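Local coordinates for protein alpha-1,3-glucanase (Streptomyces thermodiastaticus, PDB 7C7D) that probably cleaves alpha-1,3-glucans by hydrolysing their alpha-1,3-glucosidic linkages, as a thermostable glycosidase of family GH87, at residues V101-P106 / A193-V198; V128-T133 / R171-G176; A553-C558 / S576-T581. All blocks are in the same frame, centred on the assembly; numbering follows the deposited sequence.

Interaction 1: V101-P106 / A193-V198; sequences VEFTVP and ADFEQV
Phe-103 and Val-105 run alongside Ala-193 and Phe-195 in the same general direction, with CA of Phe-103 8.4 Å from CA of Ala-193 and CA of Val-105 7.2 Å from CA of Phe-195; no hydrogen bond crosses, so the segments meet through side chains. Two aromatic rings carry most of the contact. Phe-195 turns its edge toward the face of Phe-103 in an offset T-shaped pair, the ring planes inclined at 63° and the centroids of Phe-103 and Phe-195 5.8 Å apart. Its leading atom is CZ, which comes within 3.6 Å of Phe-103 CB. The CG of Phe-195 lies anti to its carbonyl carbon (chi1 -65°), and that rotation carries the ring across to the other strand. The methyl of Ala-193 rests over a face of Phe-103, its CB 4.0 Å from the Phe-103 ring centroid and shifted toward the CZ end, a CH-pi contact. Pro-106 makes a second one: its CD approaches the Phe-195 ring obliquely, off its centre, 3.6 Å from Phe-195 CD1. Val-105 adds a looser touch, CG2 to Phe-195 CE2. This is the apolar interior of a beta-sandwich, consistent with the galactose-binding-like grouping of the domain. Strand 100-104 belongs to the five-stranded antiparallel sheet and 188-196 to the six-stranded one facing it. Around the rings, Leu-181 of strand 178-183 and Val-62 of strand 59-63 touch Phe-103, and Ala-109 touches Phe-195. Asp-194, directed away from strand 100-104, forms a salt bridge with Arg-372, and Glu-196 forms one with Arg-346, tying strand 188-196 to the parallel strands 365-372 and 341-348.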
loop_
_atom_site.group_PDB
_atom_site.type_symbol
_atom_site.label_atom_id
_atom_site.label_comp_id
_atom_site.label_asym_id
_atom_site.label_seq_id
_atom_site.Cartn_x
_atom_site.Cartn_y
_atom_site.Cartn_z
ATOM N N VAL A 101 -2.541 15.188 22.075
ATOM C CA VAL A 101 -2.176 15.842 20.835
ATOM C C VAL A 101 -3.439 16.485 20.291
ATOM O O VAL A 101 -4.490 15.839 20.222
ATOM C CB VAL A 101 -1.524 14.873 19.831
ATOM C CG1 VAL A 101 -2.411 13.674 19.578
ATOM C CG2 VAL A 101 -1.211 15.588 18.529
ATOM N N GLU A 102 -3.355 17.775 19.988
ATOM C CA GLU A 102 -4.507 18.582 19.609
ATOM C C GLU A 102 -4.372 18.919 18.132
ATOM O O GLU A 102 -3.487 19.691 17.744
ATOM C CB GLU A 102 -4.544 19.854 20.449
ATOM C CG GLU A 102 -5.719 20.755 20.159
ATOM C CD GLU A 102 -5.760 21.950 21.086
ATOM O OE1 GLU A 102 -4.981 21.972 22.063
ATOM O OE2 GLU A 102 -6.575 22.860 20.842
ATOM N N PHE A 103 -5.242 18.338 17.315
ATOM C CA PHE A 103 -5.220 18.548 15.879
ATOM C C PHE A 103 -6.133 19.704 15.511
ATOM O O PHE A 103 -7.234 19.840 16.048
ATOM C CB PHE A 103 -5.739 17.303 15.160
ATOM C CG PHE A 103 -4.830 16.115 15.252
ATOM C CD1 PHE A 103 -3.853 15.898 14.297
ATOM C CD2 PHE A 103 -4.969 15.199 16.277
ATOM C CE1 PHE A 103 -3.020 14.799 14.376
ATOM C CE2 PHE A 103 -4.141 14.099 16.360
ATOM C CZ PHE A 103 -3.167 13.897 15.408
ATOM N N THR A 104 -5.683 20.520 14.569
ATOM C CA THR A 104 -6.567 21.469 13.913
ATOM C C THR A 104 -7.216 20.755 12.734
ATOM O O THR A 104 -6.522 20.236 11.852
ATOM C CB THR A 104 -5.806 22.713 13.465
ATOM O OG1 THR A 104 -5.327 23.407 14.623
ATOM C CG2 THR A 104 -6.728 23.640 12.679
ATOM N N VAL A 105 -8.542 20.704 12.741
ATOM C CA VAL A 105 -9.288 19.968 11.718
ATOM C C VAL A 105 -9.031 20.601 10.354
ATOM O O VAL A 105 -9.171 21.830 10.204
ATOM C CB VAL A 105 -10.785 19.975 12.069
ATOM C CG1 VAL A 105 -11.601 19.393 10.956
ATOM C CG2 VAL A 105 -11.016 19.205 13.361
ATOM N N PRO A 106 -8.631 19.829 9.338
ATOM C CA PRO A 106 -8.276 20.415 8.040
ATOM C C PRO A 106 -9.439 20.613 7.079
ATOM O O PRO A 106 -9.271 21.325 6.078
ATOM C CB PRO A 106 -7.300 19.372 7.474
ATOM C CG PRO A 106 -7.842 18.076 7.997
ATOM C CD PRO A 106 -8.317 18.389 9.399
ATOM N N ALA A 193 -3.376 11.319 11.801
ATOM C CA ALA A 193 -4.821 11.189 11.913
ATOM C C ALA A 193 -5.475 11.607 10.605
ATOM O O ALA A 193 -5.066 12.596 9.986
ATOM C CB ALA A 193 -5.365 12.045 13.063
ATOM N N ASP A 194 -6.488 10.853 10.186
ATOM C CA ASP A 194 -7.234 11.121 8.961
ATOM C C ASP A 194 -8.617 11.639 9.334
ATOM O O ASP A 194 -9.310 11.035 10.161
ATOM C CB ASP A 194 -7.404 9.855 8.113
ATOM C CG ASP A 194 -6.100 9.118 7.851
ATOM O OD1 ASP A 194 -5.026 9.747 7.794
ATOM O OD2 ASP A 194 -6.167 7.881 7.688
ATOM N N PHE A 195 -9.026 12.746 8.714
ATOM C CA PHE A 195 -10.307 13.383 8.985
ATOM C C PHE A 195 -11.182 13.225 7.750
ATOM O O PHE A 195 -10.847 13.750 6.685
ATOM C CB PHE A 195 -10.081 14.853 9.332
ATOM C CG PHE A 195 -9.324 15.044 10.612
ATOM C CD1 PHE A 195 -7.935 15.023 10.630
ATOM C CD2 PHE A 195 -10.003 15.191 11.808
ATOM C CE1 PHE A 195 -7.239 15.182 11.815
ATOM C CE2 PHE A 195 -9.312 15.343 12.999
ATOM C CZ PHE A 195 -7.930 15.338 13.003
ATOM N N GLU A 196 -12.278 12.477 7.888
ATOM C CA GLU A 196 -13.087 12.040 6.757
ATOM C C GLU A 196 -14.536 12.467 6.931
ATOM O O GLU A 196 -15.071 12.460 8.046
ATOM C CB GLU A 196 -13.044 10.509 6.598
ATOM C CG GLU A 196 -13.743 10.004 5.337
ATOM C CD GLU A 196 -13.465 8.545 5.030
ATOM O OE1 GLU A 196 -12.581 7.943 5.681
ATOM O OE2 GLU A 196 -14.134 7.999 4.125
ATOM N N GLN A 197 -15.173 12.826 5.817
ATOM C CA GLN A 197 -16.614 13.032 5.764
ATOM C C GLN A 197 -17.249 11.743 5.260
ATOM O O GLN A 197 -17.132 11.407 4.076
ATOM C CB GLN A 197 -16.957 14.190 4.831
ATOM C CG GLN A 197 -18.431 14.533 4.832
ATOM C CD GLN A 197 -18.911 15.004 6.191
ATOM O OE1 GLN A 197 -20.042 14.728 6.591
ATOM N NE2 GLN A 197 -18.057 15.730 6.903
ATOM N N VAL A 198 -17.912 11.023 6.160
ATOM C CA VAL A 198 -18.580 9.770 5.833
ATOM C C VAL A 198 -20.067 10.047 5.686
ATOM O O VAL A 198 -20.679 10.672 6.560
ATOM C CB VAL A 198 -18.319 8.706 6.911
ATOM C CG1 VAL A 198 -19.169 7.464 6.657
ATOM C CG2 VAL A 198 -16.841 8.349 6.942
#

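Interaction 2: V128-T133 / R171-G176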
loop_
_atom_site.group_PDB
_atom_site.type_symbol
_atom_site.label_atom_id
_atom_site.label_comp_id
_atom_site.label_asym_id
_atom_site.label_seq_id
_atom_site.Cartn_x
_atom_site.Cartn_y
_atom_site.Cartn_z
ATOM N N VAL A 128 -11.080 11.022 23.071
ATOM C CA VAL A 128 -11.265 12.001 22.007
ATOM C C VAL A 128 -12.047 13.180 22.566
ATOM O O VAL A 128 -13.111 12.998 23.169
ATOM C CB VAL A 128 -11.982 11.390 20.788
ATOM C CG1 VAL A 128 -12.047 12.395 19.648
ATOM C CG2 VAL A 128 -11.276 10.114 20.331
ATOM N N TYR A 129 -11.512 14.382 22.370
ATOM C CA TYR A 129 -12.176 15.622 22.736
ATOM C C TYR A 129 -12.400 16.422 21.464
ATOM O O TYR A 129 -11.571 16.396 20.547
ATOM C CB TYR A 129 -11.308 16.455 23.689
ATOM C CG TYR A 129 -11.153 15.880 25.082
ATOM C CD1 TYR A 129 -10.406 14.731 25.304
ATOM C CD2 TYR A 129 -11.742 16.500 26.179
ATOM C CE1 TYR A 129 -10.258 14.210 26.575
ATOM C CE2 TYR A 129 -11.600 15.985 27.454
ATOM C CZ TYR A 129 -10.859 14.839 27.647
ATOM O OH TYR A 129 -10.715 14.325 28.914
ATOM N N VAL A 130 -13.523 17.126 21.406
ATOM C CA VAL A 130 -13.808 18.051 20.321
ATOM C C VAL A 130 -14.119 19.392 20.964
ATOM O O VAL A 130 -15.129 19.531 21.665
ATOM C CB VAL A 130 -14.969 17.579 19.441
ATOM C CG1 VAL A 130 -15.356 18.683 18.474
ATOM C CG2 VAL A 130 -14.595 16.298 18.698
ATOM N N ASN A 131 -13.242 20.371 20.742
ATOM C CA ASN A 131 -13.418 21.718 21.288
ATOM C C ASN A 131 -13.388 21.716 22.814
ATOM O O ASN A 131 -14.145 22.434 23.470
ATOM C CB ASN A 131 -14.688 22.389 20.753
ATOM C CG ASN A 131 -14.623 22.649 19.264
ATOM O OD1 ASN A 131 -15.636 22.585 18.566
ATOM N ND2 ASN A 131 -13.428 22.946 18.766
ATOM N N GLY A 132 -12.507 20.900 23.388
ATOM C CA GLY A 132 -12.353 20.837 24.825
ATOM C C GLY A 132 -13.397 20.026 25.560
ATOM O O GLY A 132 -13.288 19.877 26.784
ATOM N N THR A 133 -14.401 19.499 24.865
ATOM C CA THR A 133 -15.431 18.669 25.474
ATOM C C THR A 133 -15.184 17.212 25.109
ATOM O O THR A 133 -15.020 16.881 23.929
ATOM C CB THR A 133 -16.826 19.099 25.013
ATOM O OG1 THR A 133 -17.027 18.699 23.653
ATOM C CG2 THR A 133 -16.973 20.604 25.118
ATOM N N ARG A 171 -20.519 13.781 15.490
ATOM C CA ARG A 171 -20.534 15.222 15.324
ATOM C C ARG A 171 -19.926 15.469 13.954
ATOM O O ARG A 171 -19.206 14.621 13.424
ATOM C CB ARG A 171 -19.642 15.864 16.398
ATOM C CG ARG A 171 -19.922 17.310 16.744
ATOM C CD ARG A 171 -18.686 17.927 17.394
ATOM N NE ARG A 171 -18.960 19.234 17.985
ATOM C CZ ARG A 171 -18.956 19.490 19.291
ATOM N NH1 ARG A 171 -18.680 18.531 20.167
ATOM N NH2 ARG A 171 -19.225 20.715 19.721
ATOM N N ASP A 172 -20.216 16.622 13.371
ATOM C CA ASP A 172 -19.521 17.045 12.155
ATOM C C ASP A 172 -18.693 18.294 12.444
ATOM O O ASP A 172 -19.199 19.418 12.387
ATOM C CB ASP A 172 -20.449 17.206 10.952
ATOM C CG ASP A 172 -21.162 15.916 10.587
ATOM O OD1 ASP A 172 -21.122 15.545 9.395
ATOM O OD2 ASP A 172 -21.772 15.279 11.473
ATOM N N VAL A 173 -17.413 18.082 12.749
ATOM C CA VAL A 173 -16.470 19.167 12.990
ATOM C C VAL A 173 -16.145 19.844 11.666
ATOM O O VAL A 173 -16.467 19.323 10.593
ATOM C CB VAL A 173 -15.200 18.652 13.691
ATOM C CG1 VAL A 173 -15.566 17.986 15.003
ATOM C CG2 VAL A 173 -14.457 17.675 12.789
ATOM N N GLN A 174 -15.512 21.013 11.730
ATOM C CA GLN A 174 -15.192 21.781 10.538
ATOM C C GLN A 174 -13.764 22.305 10.627
ATOM O O GLN A 174 -13.137 22.290 11.688
ATOM C CB GLN A 174 -16.189 22.922 10.303
ATOM C CG GLN A 174 -17.116 22.672 9.131
ATOM C CD GLN A 174 -16.406 22.862 7.806
ATOM O OE1 GLN A 174 -15.269 23.338 7.761
ATOM N NE2 GLN A 174 -17.074 22.501 6.719
ATOM N N ALA A 175 -13.255 22.767 9.485
ATOM C CA ALA A 175 -11.892 23.278 9.420
ATOM C C ALA A 175 -11.703 24.411 10.419
ATOM O O ALA A 175 -12.498 25.354 10.469
ATOM C CB ALA A 175 -11.580 23.764 8.006
ATOM N N GLY A 176 -10.644 24.313 11.215
ATOM C CA GLY A 176 -10.399 25.230 12.300
ATOM C C GLY A 176 -10.829 24.715 13.658
ATOM O O GLY A 176 -10.343 25.218 14.679
#
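Apolar contact comes first: Val-130 reaches Val-173 methyl to methyl, CG1 of Val-130 lying 3.5 Å from CG1 of Val-173. The same Val-130 methyl also meets the aliphatic part of Arg-171, with Val-130 CG1 3.6 Å from Arg-171 CD. Placing CG1 anti to the backbone N (chi1 171°) points that single branch at both partners. The second kind is van der Waals contact with a flat group. Arg-171 stretches out from CG to NE and runs antiparallel to the Val-130 side chain, laying one face of its guanidinium over the methyl; Val-130 CG1 stands 3.3 Å above the guanidinium plane of Arg-171, toward its rim. No hydrogen bond crosses; the turn is held by bonds of its own. Val-130 to Thr-133 form a type I' turn, the tight two-residue link between antiparallel strands 123-130 and 133-142, with Val-130 N bonded to Thr-133 O at 2.9 Å. The carbonyl O of Val-130 accepts twice, from Thr-133 N and, at 2.9 Å, from the hydroxyl Thr-133 OG1. Across the contact Arg-171 NH1 remains 3.9 Å from Thr-133 OG1. Nearby, Val-173 also packs on Val-105 and pairs through its backbone with Ala-109. The turn of the five-stranded sheet thus leans on the corner of chain after strand 163-169 by dispersion and hydrophobic contact, the arginine serving here through its carbon chain and guanidinium face while its charge finds no counter-ion in the facing segment.

Interaction 3: A553-C558 / S576-T581; sequences AGIYNC and SGWDTT
Gly-554 and Thr-580 are joined by a hydrogen bond: Gly-554 N donates to the hydroxyl Thr-580 OG1 at 2.9 Å, nearly straight at 163°. One residue on, Ile-555 N gives its hydrogen to Thr-580 O, also at 2.9 Å, approaching in the plane of that carbonyl though the bond bends to 133°. Thr-580 therefore grips two successive amides with its side chain and its backbone; with OG1 set between its own N and carbonyl carbon (chi1 65°), the hydroxyl faces the glycine. Weaker CA-H...O contacts lie on either side of these bonds: Gly-554 CA to Trp-578 O at 3.4 Å, and Thr-581 CA to Ile-555 O at 3.3 Å. Nearby, Ile-555 puts CG1 against the edge of the Trp-578 indole, near the ring plane, 3.7 Å from Trp-578 CZ3. Ile-555 and Thr-581 form a single beta bridge on the outer side of strand 553-557, the last strand of an eleven-stranded parallel sheet in the right-handed beta-helix expected of this pectate-lyase-like family, so the tail after strand 567-571 closes over the end of the sheet. Further out, Trp-578 is fixed by its NE1, which bonds to Val-545 O, and by packing on Val-531 and Val-532 of the preceding coil's strand. Ile-555 continues its backbone pairing to Trp-582. Tyr-556, its CB directed away from 576-581, stacks on Trp-588 later in the tail, and the disulfide from Cys-558 to Cys-585 staples strand and tail covalently.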
loop_
_atom_site.group_PDB
_atom_site.type_symbol
_atom_site.label_atom_id
_atom_site.label_comp_id
_atom_site.label_asym_id
_atom_site.label_seq_id
_atom_site.Cartn_x
_atom_site.Cartn_y
_atom_site.Cartn_z
ATOM N N ALA A 553 26.187 13.044 -5.838
ATOM C CA ALA A 553 26.574 13.227 -7.232
ATOM C C ALA A 553 25.351 13.021 -8.113
ATOM O O ALA A 553 24.350 12.439 -7.691
ATOM C CB ALA A 553 27.661 12.235 -7.657
ATOM N N GLY A 554 25.453 13.476 -9.361
ATOM C CA GLY A 554 24.397 13.181 -10.317
ATOM C C GLY A 554 24.286 11.697 -10.618
ATOM O O GLY A 554 23.195 11.118 -10.553
ATOM N N ILE A 555 25.416 11.061 -10.938
ATOM C CA ILE A 555 25.454 9.700 -11.460
ATOM C C ILE A 555 26.506 8.896 -10.714
ATOM O O ILE A 555 27.644 9.351 -10.555
ATOM C CB ILE A 555 25.803 9.672 -12.961
ATOM C CG1 ILE A 555 24.810 10.470 -13.801
ATOM C CG2 ILE A 555 25.908 8.231 -13.467
ATOM C CD1 ILE A 555 25.247 10.613 -15.243
ATOM N N TYR A 556 26.138 7.683 -10.320
ATOM C CA TYR A 556 27.062 6.633 -9.930
ATOM C C TYR A 556 26.920 5.552 -10.990
ATOM O O TYR A 556 25.833 5.007 -11.172
ATOM C CB TYR A 556 26.665 6.097 -8.556
ATOM C CG TYR A 556 27.507 4.970 -8.018
ATOM C CD1 TYR A 556 28.675 5.230 -7.322
ATOM C CD2 TYR A 556 27.109 3.649 -8.164
ATOM C CE1 TYR A 556 29.442 4.206 -6.804
ATOM C CE2 TYR A 556 27.874 2.614 -7.648
ATOM C CZ TYR A 556 29.037 2.900 -6.968
ATOM O OH TYR A 556 29.804 1.877 -6.457
ATOM N N ASN A 557 27.990 5.288 -11.731
ATOM C CA ASN A 557 27.930 4.356 -12.857
ATOM C C ASN A 557 29.015 3.306 -12.653
ATOM O O ASN A 557 30.166 3.501 -13.046
ATOM C CB ASN A 557 28.074 5.092 -14.193
ATOM C CG ASN A 557 27.827 4.190 -15.391
ATOM O OD1 ASN A 557 27.899 2.963 -15.288
ATOM N ND2 ASN A 557 27.554 4.796 -16.540
ATOM N N CYS A 558 28.642 2.183 -12.047
ATOM C CA CYS A 558 29.602 1.150 -11.654
ATOM C C CYS A 558 28.934 -0.212 -11.796
ATOM O O CYS A 558 28.481 -0.809 -10.809
ATOM C CB CYS A 558 30.096 1.385 -10.220
ATOM S SG CYS A 558 30.648 3.090 -9.819
ATOM N N SER A 576 19.207 19.151 -15.804
ATOM C CA SER A 576 19.951 20.156 -15.060
ATOM C C SER A 576 20.070 19.748 -13.601
ATOM O O SER A 576 19.203 19.058 -13.061
ATOM C CB SER A 576 19.298 21.542 -15.151
ATOM O OG SER A 576 18.021 21.550 -14.538
ATOM N N GLY A 577 21.158 20.184 -12.970
ATOM C CA GLY A 577 21.363 19.982 -11.555
ATOM C C GLY A 577 22.012 18.675 -11.169
ATOM O O GLY A 577 22.248 18.451 -9.973
ATOM N N TRP A 578 22.317 17.806 -12.129
ATOM C CA TRP A 578 22.933 16.524 -11.811
ATOM C C TRP A 578 24.032 16.183 -12.808
ATOM O O TRP A 578 24.235 15.016 -13.162
ATOM C CB TRP A 578 21.894 15.405 -11.662
ATOM C CG TRP A 578 21.019 15.160 -12.861
ATOM C CD1 TRP A 578 20.007 15.963 -13.325
ATOM C CD2 TRP A 578 21.059 14.024 -13.734
ATOM N NE1 TRP A 578 19.433 15.404 -14.441
ATOM C CE2 TRP A 578 20.056 14.212 -14.711
ATOM C CE3 TRP A 578 21.850 12.871 -13.791
ATOM C CZ2 TRP A 578 19.820 13.290 -15.728
ATOM C CZ3 TRP A 578 21.616 11.956 -14.802
ATOM C CH2 TRP A 578 20.606 12.171 -15.760
ATOM N N ASP A 579 24.782 17.197 -13.245
ATOM C CA ASP A 579 25.808 17.039 -14.281
ATOM C C ASP A 579 27.156 16.623 -13.720
ATOM O O ASP A 579 28.199 17.050 -14.214
ATOM C CB ASP A 579 25.934 18.312 -15.114
ATOM C CG ASP A 579 26.222 18.025 -16.583
ATOM O OD1 ASP A 579 26.431 16.843 -16.939
ATOM O OD2 ASP A 579 26.229 18.984 -17.383
ATOM N N THR A 580 27.157 15.784 -12.689
ATOM C CA THR A 580 28.374 15.275 -12.086
ATOM C C THR A 580 28.288 13.763 -11.955
ATOM O O THR A 580 27.202 13.192 -11.823
ATOM C CB THR A 580 28.620 15.886 -10.699
ATOM O OG1 THR A 580 27.580 15.470 -9.805
ATOM C CG2 THR A 580 28.682 17.413 -10.773
ATOM N N THR A 581 29.459 13.136 -11.980
ATOM C CA THR A 581 29.613 11.701 -11.831
ATOM C C THR A 581 30.492 11.427 -10.619
ATOM O O THR A 581 31.526 12.081 -10.427
ATOM C CB THR A 581 30.235 11.114 -13.096
ATOM O OG1 THR A 581 29.371 11.382 -14.208
ATOM C CG2 THR A 581 30.424 9.621 -12.960
#

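Interactions 1 and 2 belong to the N-terminal beta-sandwich, their centres 9 Å apart, and interaction 2 is nested along the chain inside the loop closed by interaction 1. They touch directly: Val-105 O lies 3.1 Å from Gly-176 N, a probable hydrogen bond, and both draw on the five-stranded sheet through strands 100-104 and 123-130. Interaction 3 follows in series, far along the parallel beta-helix, its centre 42 Å from that of interaction 1 and 50 Å from that of interaction 2. The first two thus lie within the sandwich domain, and strand 188-196 of interaction 1 also carries salt bridges to the beta-helix, while 553-558 with 576-581 finishes the C-terminal end of the catalytic unit.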